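Local atomic coordinates of gamma-glutamyl cyclotransferase (Homo sapiens, PDB entry 3CRY), a protein that catalyses the formation of 5-oxoproline from gamma-glutamyl dipeptides, works as a homodimer in the gamma-glutamyl cycle, and can induce cytochrome c release from mitochondria. Residues Q98-G103 with R123-T128; E15-F20 with N92-Q97; F49-G54 with E158-I163. The protein carries 1 engineered substitution. One frame throughout, in Å; residues are numbered along the deposited sequence.

Interaction 1: Q98-G103 with R123-T128; sequences QGVKSG and RSYLMT. Engineered in segment 98-103: Gln-98 (natural residue Glu).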
loop_
_atom_site.group_PDB
_atom_site.type_symbol
_atom_site.label_atom_id
_atom_site.label_comp_id
_atom_site.label_asym_id
_atom_site.label_seq_id
_atom_site.Cartn_x
_atom_site.Cartn_y
_atom_site.Cartn_z
ATOM N N GLN A 98 5.227 -0.022 13.041
ATOM C CA GLN A 98 5.230 -0.877 11.863
ATOM C C GLN A 98 6.478 -0.671 10.992
ATOM O O GLN A 98 6.574 -1.244 9.892
ATOM C CB GLN A 98 3.973 -0.633 11.022
ATOM C CG GLN A 98 2.659 -0.871 11.755
ATOM C CD GLN A 98 2.433 -2.329 12.079
ATOM O OE1 GLN A 98 2.825 -3.221 11.318
ATOM N NE2 GLN A 98 1.779 -2.588 13.198
ATOM N N GLY A 99 7.420 0.149 11.469
ATOM C CA GLY A 99 8.706 0.324 10.776
ATOM C C GLY A 99 8.547 0.904 9.369
ATOM O O GLY A 99 9.290 0.554 8.440
ATOM N N VAL A 100 7.566 1.784 9.212
ATOM C CA VAL A 100 7.314 2.410 7.902
ATOM C C VAL A 100 8.591 3.104 7.409
ATOM O O VAL A 100 8.974 2.983 6.243
ATOM C CB VAL A 100 6.107 3.399 7.937
ATOM C CG1 VAL A 100 5.980 4.182 6.610
ATOM C CG2 VAL A 100 4.815 2.673 8.228
ATOM N N LYS A 101 9.268 3.821 8.307
ATOM C CA LYS A 101 10.466 4.566 7.874
ATOM C C LYS A 101 11.652 3.692 7.463
ATOM O O LYS A 101 12.513 4.154 6.697
ATOM C CB LYS A 101 10.871 5.590 8.933
ATOM C CG LYS A 101 9.920 6.786 8.971
ATOM C CD LYS A 101 10.401 7.804 9.992
ATOM C CE LYS A 101 9.345 8.838 10.337
ATOM N NZ LYS A 101 9.669 9.463 11.669
ATOM N N SER A 102 11.695 2.445 7.934
ATOM C CA SER A 102 12.745 1.514 7.507
ATOM C C SER A 102 12.283 0.606 6.358
ATOM O O SER A 102 12.981 -0.331 5.958
ATOM C CB SER A 102 13.286 0.707 8.701
ATOM O OG SER A 102 12.321 -0.186 9.206
ATOM N N GLY A 103 11.093 0.894 5.831
ATOM C CA GLY A 103 10.619 0.203 4.638
ATOM C C GLY A 103 9.935 -1.109 4.933
ATOM O O GLY A 103 9.758 -1.931 4.007
ATOM N N ARG A 123 -7.513 2.606 8.185
ATOM C CA ARG A 123 -6.053 2.574 8.003
ATOM C C ARG A 123 -5.560 1.138 8.248
ATOM O O ARG A 123 -6.063 0.440 9.133
ATOM C CB ARG A 123 -5.400 3.537 8.998
ATOM C CG ARG A 123 -3.881 3.801 8.816
ATOM C CD ARG A 123 -3.388 4.739 9.925
ATOM N NE ARG A 123 -2.053 5.316 9.675
ATOM C CZ ARG A 123 -1.831 6.391 8.903
ATOM N NH1 ARG A 123 -2.834 6.997 8.272
ATOM N NH2 ARG A 123 -0.595 6.857 8.740
ATOM N N SER A 124 -4.607 0.688 7.435
ATOM C CA SER A 124 -3.909 -0.577 7.680
ATOM C C SER A 124 -2.490 -0.467 7.132
ATOM O O SER A 124 -2.019 0.656 6.842
ATOM C CB SER A 124 -4.680 -1.770 7.054
ATOM O OG SER A 124 -4.289 -3.000 7.675
ATOM N N TYR A 125 -1.816 -1.616 6.997
ATOM C CA TYR A 125 -0.397 -1.718 6.620
ATOM C C TYR A 125 -0.193 -2.985 5.839
ATOM O O TYR A 125 -0.839 -3.995 6.129
ATOM C CB TYR A 125 0.504 -1.787 7.864
ATOM C CG TYR A 125 0.377 -0.552 8.732
ATOM C CD1 TYR A 125 1.205 0.554 8.514
ATOM C CD2 TYR A 125 -0.597 -0.479 9.735
ATOM C CE1 TYR A 125 1.081 1.707 9.298
ATOM C CE2 TYR A 125 -0.730 0.671 10.520
ATOM C CZ TYR A 125 0.114 1.752 10.286
ATOM O OH TYR A 125 -0.026 2.874 11.054
ATOM N N LEU A 126 0.701 -2.925 4.847
ATOM C CA LEU A 126 1.191 -4.159 4.222
ATOM C C LEU A 126 2.635 -4.024 3.734
ATOM O O LEU A 126 3.155 -2.900 3.610
ATOM C CB LEU A 126 0.227 -4.621 3.116
ATOM C CG LEU A 126 -0.015 -3.639 1.946
ATOM C CD1 LEU A 126 1.181 -3.493 1.014
ATOM C CD2 LEU A 126 -1.263 -4.099 1.160
ATOM N N MET A 127 3.299 -5.159 3.490
ATOM C CA MET A 127 4.697 -5.144 3.023
ATOM C C MET A 127 4.726 -4.953 1.504
ATOM O O MET A 127 3.880 -5.514 0.799
ATOM C CB MET A 127 5.364 -6.479 3.344
ATOM C CG MET A 127 5.457 -6.782 4.804
ATOM S SD MET A 127 6.182 -8.449 5.015
ATOM C CE MET A 127 5.996 -8.585 6.781
ATOM N N THR A 128 5.698 -4.194 1.002
ATOM C CA THR A 128 5.850 -4.020 -0.447
ATOM C C THR A 128 7.077 -4.713 -1.036
ATOM O O THR A 128 7.195 -4.821 -2.269
ATOM C CB THR A 128 5.920 -2.525 -0.851
ATOM O OG1 THR A 128 7.107 -1.933 -0.305
ATOM C CG2 THR A 128 4.703 -1.749 -0.339
HETATM O O HOH W 1 8.221 -3.991 2.559
#
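Gln-98 lays its aliphatic stem on the ring of Tyr-125, and this CH-pi contact makes up most of the meeting between the loop 98-103 and the strand end 123-128. The residue is engineered: the natural protein has a glutamate here, the proton acceptor of the active site. It is the first residue to leave helical geometry after the helix 91-97. CG stands 3.6 Å from the centroid of the Tyr-125 ring, only 3° off the normal, and therefore almost exactly over the middle of the face. The chain bends at chi2 (-68°), and the amide, 25° from parallel, lies above the same face, a layer further out than CG. CB follows at the rim, 3.9 Å from Tyr-125 CD1.

Gly-99, with positive phi, lets the chain turn, and Val-100 next brings CG2 to 4.0 Å from Tyr-125 CE1. This methyl arrives near the ring plane, so the tyrosine is touched over a face by one residue and at an edge by the other. The turn closes with the backbone bond from Gly-103 N to Val-100 O (3.0 Å). A water 3.0 Å from Gly-103 O accepts from Thr-128 N, also at 3.0 Å, and so lies between the loop and the strand's continuation.

The phenol end of Tyr-125 is hydrogen-bonded to Asp-95 of helix 91-97, a carboxylate that also pairs with Arg-123. A leucine in place of Tyr-125 would probably leave Asp-95 without its phenol partner and take the flat support from beneath the stem of Gln-98. No hydrogen bond joins the side chains of the two segments: an apolar ring face carries the carbon stem at the position of the catalytic glutamate, and is likely to limit how that stem can move.

Interaction 2: E15-F20 with N92-Q97; sequences ESFLYF and NSLDEQ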
loop_
_atom_site.group_PDB
_atom_site.type_symbol
_atom_site.label_atom_id
_atom_site.label_comp_id
_atom_site.label_asym_id
_atom_site.label_seq_id
_atom_site.Cartn_x
_atom_site.Cartn_y
_atom_site.Cartn_z
ATOM N N GLU A 15 -11.824 13.337 15.825
ATOM C CA GLU A 15 -10.836 13.080 16.862
ATOM C C GLU A 15 -10.206 11.685 16.684
ATOM O O GLU A 15 -9.098 11.444 17.162
ATOM C CB GLU A 15 -11.536 13.225 18.229
ATOM C CG GLU A 15 -10.768 12.761 19.483
ATOM C CD GLU A 15 -10.235 13.911 20.346
ATOM O OE1 GLU A 15 -9.149 13.741 20.954
ATOM O OE2 GLU A 15 -10.903 14.970 20.435
ATOM N N SER A 16 -10.910 10.792 15.978
ATOM C CA SER A 16 -10.541 9.364 15.914
ATOM C C SER A 16 -10.314 8.835 14.507
ATOM O O SER A 16 -10.728 9.442 13.518
ATOM C CB SER A 16 -11.623 8.512 16.580
ATOM O OG SER A 16 -11.773 8.886 17.935
ATOM N N PHE A 17 -9.656 7.679 14.431
ATOM C CA PHE A 17 -9.539 6.959 13.174
ATOM C C PHE A 17 -9.730 5.467 13.440
ATOM O O PHE A 17 -9.613 5.018 14.575
ATOM C CB PHE A 17 -8.201 7.244 12.471
ATOM C CG PHE A 17 -7.010 6.586 13.110
ATOM C CD1 PHE A 17 -6.385 7.162 14.222
ATOM C CD2 PHE A 17 -6.504 5.387 12.598
ATOM C CE1 PHE A 17 -5.271 6.571 14.807
ATOM C CE2 PHE A 17 -5.393 4.775 13.182
ATOM C CZ PHE A 17 -4.771 5.358 14.287
ATOM N N LEU A 18 -10.011 4.716 12.385
ATOM C CA LEU A 18 -10.223 3.266 12.508
ATOM C C LEU A 18 -9.030 2.537 11.900
ATOM O O LEU A 18 -8.531 2.928 10.840
ATOM C CB LEU A 18 -11.509 2.857 11.795
ATOM C CG LEU A 18 -12.802 3.519 12.292
ATOM C CD1 LEU A 18 -13.953 3.083 11.451
ATOM C CD2 LEU A 18 -13.051 3.184 13.767
ATOM N N TYR A 19 -8.589 1.479 12.580
ATOM C CA TYR A 19 -7.383 0.724 12.216
ATOM C C TYR A 19 -7.773 -0.755 12.041
ATOM O O TYR A 19 -8.339 -1.350 12.942
ATOM C CB TYR A 19 -6.301 0.897 13.307
ATOM C CG TYR A 19 -5.217 -0.175 13.264
ATOM C CD1 TYR A 19 -4.501 -0.432 12.081
ATOM C CD2 TYR A 19 -4.893 -0.916 14.395
ATOM C CE1 TYR A 19 -3.517 -1.439 12.029
ATOM C CE2 TYR A 19 -3.895 -1.903 14.358
ATOM C CZ TYR A 19 -3.226 -2.167 13.180
ATOM O OH TYR A 19 -2.262 -3.146 13.129
ATOM N N PHE A 20 -7.457 -1.333 10.876
ATOM C CA PHE A 20 -7.791 -2.731 10.580
ATOM C C PHE A 20 -6.562 -3.608 10.821
ATOM O O PHE A 20 -5.539 -3.487 10.111
ATOM C CB PHE A 20 -8.292 -2.870 9.121
ATOM C CG PHE A 20 -8.566 -4.295 8.679
ATOM C CD1 PHE A 20 -9.731 -4.957 9.105
ATOM C CD2 PHE A 20 -7.682 -4.966 7.811
ATOM C CE1 PHE A 20 -10.005 -6.290 8.700
ATOM C CE2 PHE A 20 -7.964 -6.278 7.378
ATOM C CZ PHE A 20 -9.134 -6.938 7.827
ATOM N N ASN A 92 1.108 8.796 14.261
ATOM C CA ASN A 92 2.550 8.702 14.122
ATOM C C ASN A 92 3.173 7.534 14.885
ATOM O O ASN A 92 4.098 6.892 14.386
ATOM C CB ASN A 92 3.212 10.031 14.505
ATOM C CG ASN A 92 2.932 11.116 13.483
ATOM O OD1 ASN A 92 2.618 10.827 12.327
ATOM N ND2 ASN A 92 3.035 12.378 13.909
ATOM N N SER A 93 2.652 7.257 16.076
ATOM C CA SER A 93 3.140 6.145 16.889
ATOM C C SER A 93 2.906 4.790 16.215
ATOM O O SER A 93 3.796 3.938 16.184
ATOM C CB SER A 93 2.499 6.180 18.275
ATOM O OG SER A 93 2.942 5.079 19.044
ATOM N N LEU A 94 1.702 4.600 15.676
ATOM C CA LEU A 94 1.343 3.337 15.022
ATOM C C LEU A 94 2.234 3.094 13.806
ATOM O O LEU A 94 2.739 1.987 13.605
ATOM C CB LEU A 94 -0.139 3.351 14.637
ATOM C CG LEU A 94 -0.781 2.022 14.215
ATOM C CD1 LEU A 94 -0.587 0.905 15.269
ATOM C CD2 LEU A 94 -2.256 2.234 13.865
ATOM N N ASP A 95 2.459 4.150 13.017
ATOM C CA ASP A 95 3.392 4.094 11.890
ATOM C C ASP A 95 4.786 3.648 12.327
ATOM O O ASP A 95 5.391 2.773 11.697
ATOM C CB ASP A 95 3.485 5.456 11.175
ATOM C CG ASP A 95 2.209 5.837 10.418
ATOM O OD1 ASP A 95 1.222 5.055 10.366
ATOM O OD2 ASP A 95 2.204 6.965 9.855
ATOM N N GLU A 96 5.297 4.255 13.401
ATOM C CA GLU A 96 6.619 3.929 13.926
ATOM C C GLU A 96 6.713 2.464 14.339
ATOM O O GLU A 96 7.722 1.792 14.100
ATOM C CB GLU A 96 6.960 4.853 15.099
ATOM C CG GLU A 96 7.872 6.002 14.705
ATOM C CD GLU A 96 9.320 5.582 14.664
ATOM O OE1 GLU A 96 9.720 4.820 15.567
ATOM O OE2 GLU A 96 10.065 5.998 13.750
ATOM N N GLN A 97 5.648 1.966 14.956
ATOM C CA GLN A 97 5.589 0.561 15.369
ATOM C C GLN A 97 5.730 -0.418 14.211
ATOM O O GLN A 97 6.292 -1.511 14.370
ATOM C CB GLN A 97 4.284 0.297 16.098
ATOM C CG GLN A 97 4.180 1.057 17.425
ATOM C CD GLN A 97 2.795 1.013 18.000
ATOM O OE1 GLN A 97 2.119 -0.011 17.925
ATOM N NE2 GLN A 97 2.348 2.131 18.566
#
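Leu-94 reaches from its helix to two aromatic residues of the strand with a single methyl. Its CD2 lies 4.0 Å from the centroid of the Tyr-19 ring and 16° off the normal, a CH-pi contact over the face but displaced toward the rim, with Tyr-19 CG and CD1 the nearest ring atoms. The same methyl stands 4.0 Å from Phe-17 CZ, this time at the ring edge and near its plane. With CG anti to the backbone N (chi1 -167°) the branch extends toward the strand, and CD2 comes between the two rings.

Phe-17 and Tyr-19 are two apart on an extended chain and so project from the same side of strand 16-21. That strand pairs with 77-87 on one flank and, through Arg-123, with 119-126 on the other, which closes the five strands into a barrel; helix 91-97 packs against it. Tyr-19 belongs to the run of residues inferred to bind substrate.

Further out, the Tyr-19 hydroxyl is hydrogen-bonded to Asn-25, and its ring also touches Tyr-125 and the engineered Gln-98. Phe-17 bonds to Met-86 and Tyr-19 to Trp-84 through the backbone. On the helix, Gln-97 NE2 donates to Ser-93 OG at 3.0 Å, with the oxygen almost in the amide plane, one turn back. The carbonyl end, Gln-97 OE1, is taken by Asn-35.

Interaction 3: F49-G54 with E158-I163; sequences FKLDFG and EKLKAI
Packing of a helix end on the face of a small antiparallel sheet joins 49-54 to 158-163, next to Tyr-22 and Tyr-139, two residues inferred to bind substrate. Leu-51 and Leu-160 meet methyl to methyl, their CD2 atoms 3.7 Å apart and the two side chains crossing at about a right angle. Although CB of Leu-160 does not point at the strand, CG anti to the carbonyl carbon (chi1 -64°) swings the end of the side chain over to Leu-51. Two residues along the strand, Phe-53 meets Ile-163 from the opposite direction, with Phe-53 CE1 3.6 Å from Ile-163 CD1. That methyl also lies 4.4 Å from Leu-51 CD2, which closes a small apolar cluster.

Polar groups stay at its margin. Lys-50 NZ and Lys-159 NZ are 5.9 Å apart, and one water accepts from both, at 2.8 Å from Lys-159 NZ and more weakly from Lys-50 NZ; its oxygen probably softens the repulsion between them.

Around the cluster, helix 137-149 supplies Tyr-139 and Ile-143 to Phe-53, and Cys-144 and Ala-147 to Leu-160, while Leu-51 also touches Tyr-22. The strand 49-56 itself runs between 68-74 and 130-132 in the three-stranded sheet.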
loop_
_atom_site.group_PDB
_atom_site.type_symbol
_atom_site.label_atom_id
_atom_site.label_comp_id
_atom_site.label_asym_id
_atom_site.label_seq_id
_atom_site.Cartn_x
_atom_site.Cartn_y
_atom_site.Cartn_z
ATOM N N PHE A 49 -8.292 -9.857 -0.835
ATOM C CA PHE A 49 -6.906 -9.876 -0.361
ATOM C C PHE A 49 -6.626 -11.250 0.235
ATOM O O PHE A 49 -7.575 -11.955 0.653
ATOM C CB PHE A 49 -6.688 -8.839 0.748
ATOM C CG PHE A 49 -6.488 -7.417 0.260
ATOM C CD1 PHE A 49 -7.567 -6.667 -0.211
ATOM C CD2 PHE A 49 -5.220 -6.809 0.335
ATOM C CE1 PHE A 49 -7.389 -5.344 -0.627
ATOM C CE2 PHE A 49 -5.048 -5.492 -0.086
ATOM C CZ PHE A 49 -6.127 -4.764 -0.551
ATOM N N LYS A 50 -5.345 -11.615 0.284
ATOM C CA LYS A 50 -4.898 -12.906 0.829
ATOM C C LYS A 50 -3.832 -12.661 1.890
ATOM O O LYS A 50 -2.973 -11.773 1.722
ATOM C CB LYS A 50 -4.335 -13.787 -0.293
ATOM C CG LYS A 50 -3.826 -15.151 0.149
ATOM C CD LYS A 50 -3.282 -15.952 -1.054
ATOM C CE LYS A 50 -2.855 -17.364 -0.655
ATOM N NZ LYS A 50 -4.028 -18.280 -0.615
ATOM N N LEU A 51 -3.875 -13.446 2.965
ATOM C CA LEU A 51 -2.904 -13.350 4.061
ATOM C C LEU A 51 -1.613 -14.110 3.702
ATOM O O LEU A 51 -1.662 -15.216 3.144
ATOM C CB LEU A 51 -3.533 -13.953 5.338
ATOM C CG LEU A 51 -2.723 -13.910 6.640
ATOM C CD1 LEU A 51 -2.633 -12.498 7.186
ATOM C CD2 LEU A 51 -3.354 -14.831 7.668
ATOM N N ASP A 52 -0.457 -13.538 4.031
ATOM C CA ASP A 52 0.824 -14.199 3.793
ATOM C C ASP A 52 1.725 -13.847 4.984
ATOM O O ASP A 52 1.350 -13.025 5.844
ATOM C CB ASP A 52 1.450 -13.733 2.466
ATOM C CG ASP A 52 2.583 -14.631 1.973
ATOM O OD1 ASP A 52 2.794 -15.760 2.487
ATOM O OD2 ASP A 52 3.291 -14.173 1.051
ATOM N N PHE A 53 2.879 -14.509 5.062
ATOM C CA PHE A 53 3.894 -14.210 6.089
ATOM C C PHE A 53 5.248 -14.101 5.435
ATOM O O PHE A 53 5.565 -14.868 4.529
ATOM C CB PHE A 53 3.921 -15.288 7.209
ATOM C CG PHE A 53 2.622 -15.387 7.968
ATOM C CD1 PHE A 53 1.538 -16.095 7.431
ATOM C CD2 PHE A 53 2.444 -14.705 9.173
ATOM C CE1 PHE A 53 0.312 -16.152 8.104
ATOM C CE2 PHE A 53 1.224 -14.772 9.878
ATOM C CZ PHE A 53 0.149 -15.497 9.338
ATOM N N GLY A 54 6.047 -13.143 5.894
ATOM C CA GLY A 54 7.373 -13.002 5.315
ATOM C C GLY A 54 8.350 -12.151 6.075
ATOM O O GLY A 54 8.044 -11.598 7.142
ATOM N N GLU A 158 -10.242 -21.582 11.821
ATOM C CA GLU A 158 -9.686 -22.854 11.351
ATOM C C GLU A 158 -8.576 -22.672 10.309
ATOM O O GLU A 158 -7.559 -23.368 10.346
ATOM C CB GLU A 158 -10.813 -23.774 10.829
ATOM C CG GLU A 158 -11.694 -24.327 11.956
ATOM C CD GLU A 158 -10.903 -25.081 13.013
ATOM O OE1 GLU A 158 -10.172 -26.040 12.651
ATOM O OE2 GLU A 158 -10.991 -24.699 14.202
ATOM N N LYS A 159 -8.758 -21.717 9.393
ATOM C CA LYS A 159 -7.723 -21.359 8.441
ATOM C C LYS A 159 -6.436 -20.876 9.153
ATOM O O LYS A 159 -5.329 -21.289 8.803
ATOM C CB LYS A 159 -8.221 -20.277 7.478
ATOM C CG LYS A 159 -9.221 -20.744 6.447
ATOM C CD LYS A 159 -9.436 -19.651 5.372
ATOM C CE LYS A 159 -8.151 -19.283 4.571
ATOM N NZ LYS A 159 -8.474 -18.481 3.326
ATOM N N LEU A 160 -6.578 -19.995 10.146
ATOM C CA LEU A 160 -5.400 -19.554 10.909
ATOM C C LEU A 160 -4.702 -20.709 11.635
ATOM O O LEU A 160 -3.467 -20.798 11.657
ATOM C CB LEU A 160 -5.769 -18.484 11.948
ATOM C CG LEU A 160 -6.288 -17.183 11.319
ATOM C CD1 LEU A 160 -6.858 -16.301 12.451
ATOM C CD2 LEU A 160 -5.200 -16.476 10.480
ATOM N N LYS A 161 -5.501 -21.589 12.224
ATOM C CA LYS A 161 -4.951 -22.746 12.934
ATOM C C LYS A 161 -4.243 -23.726 11.982
ATOM O O LYS A 161 -3.375 -24.483 12.415
ATOM C CB LYS A 161 -6.051 -23.456 13.730
ATOM C CG LYS A 161 -6.579 -22.618 14.896
ATOM C CD LYS A 161 -7.894 -23.148 15.415
ATOM C CE LYS A 161 -7.696 -24.400 16.261
ATOM N NZ LYS A 161 -9.014 -24.897 16.812
ATOM N N ALA A 162 -4.612 -23.689 10.703
ATOM C CA ALA A 162 -4.026 -24.559 9.684
ATOM C C ALA A 162 -2.662 -24.055 9.204
ATOM O O ALA A 162 -1.962 -24.752 8.479
ATOM C CB ALA A 162 -4.984 -24.717 8.513
ATOM N N ILE A 163 -2.249 -22.866 9.638
ATOM C CA ILE A 163 -0.966 -22.311 9.158
ATOM C C ILE A 163 0.204 -23.157 9.656
ATOM O O ILE A 163 0.262 -23.472 10.848
ATOM C CB ILE A 163 -0.788 -20.857 9.641
ATOM C CG1 ILE A 163 -1.862 -19.960 9.002
ATOM C CG2 ILE A 163 0.622 -20.337 9.315
ATOM C CD1 ILE A 163 -1.911 -18.552 9.588
HETATM O O HOH W 2 -6.483 -17.362 1.702
#

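How the interactions relate
Interactions 1 and 2 share the five-stranded sheet and approach it from the helix 91-97 and the loop that follows. They touch directly, through the Asp-95 to Tyr-125 pair and through Ser-124 OG, 2.8 Å from Phe-20 O, a probable hydrogen bond. Interaction 2 is the buried one and wholly apolar across its segments; interaction 1, partly buried, adds a water bridge and carries the catalytic position. Interaction 3, also partly buried, belongs to the smaller sheet, about 23 Å from interaction 2 between centres, yet it touches interaction 1, where Met-127 CE packs 3.7 Å from Gly-54 O. Interactions 1 and 2 each set a carbon over a tyrosine face, while interaction 3 joins methyls to one another and to Phe-53.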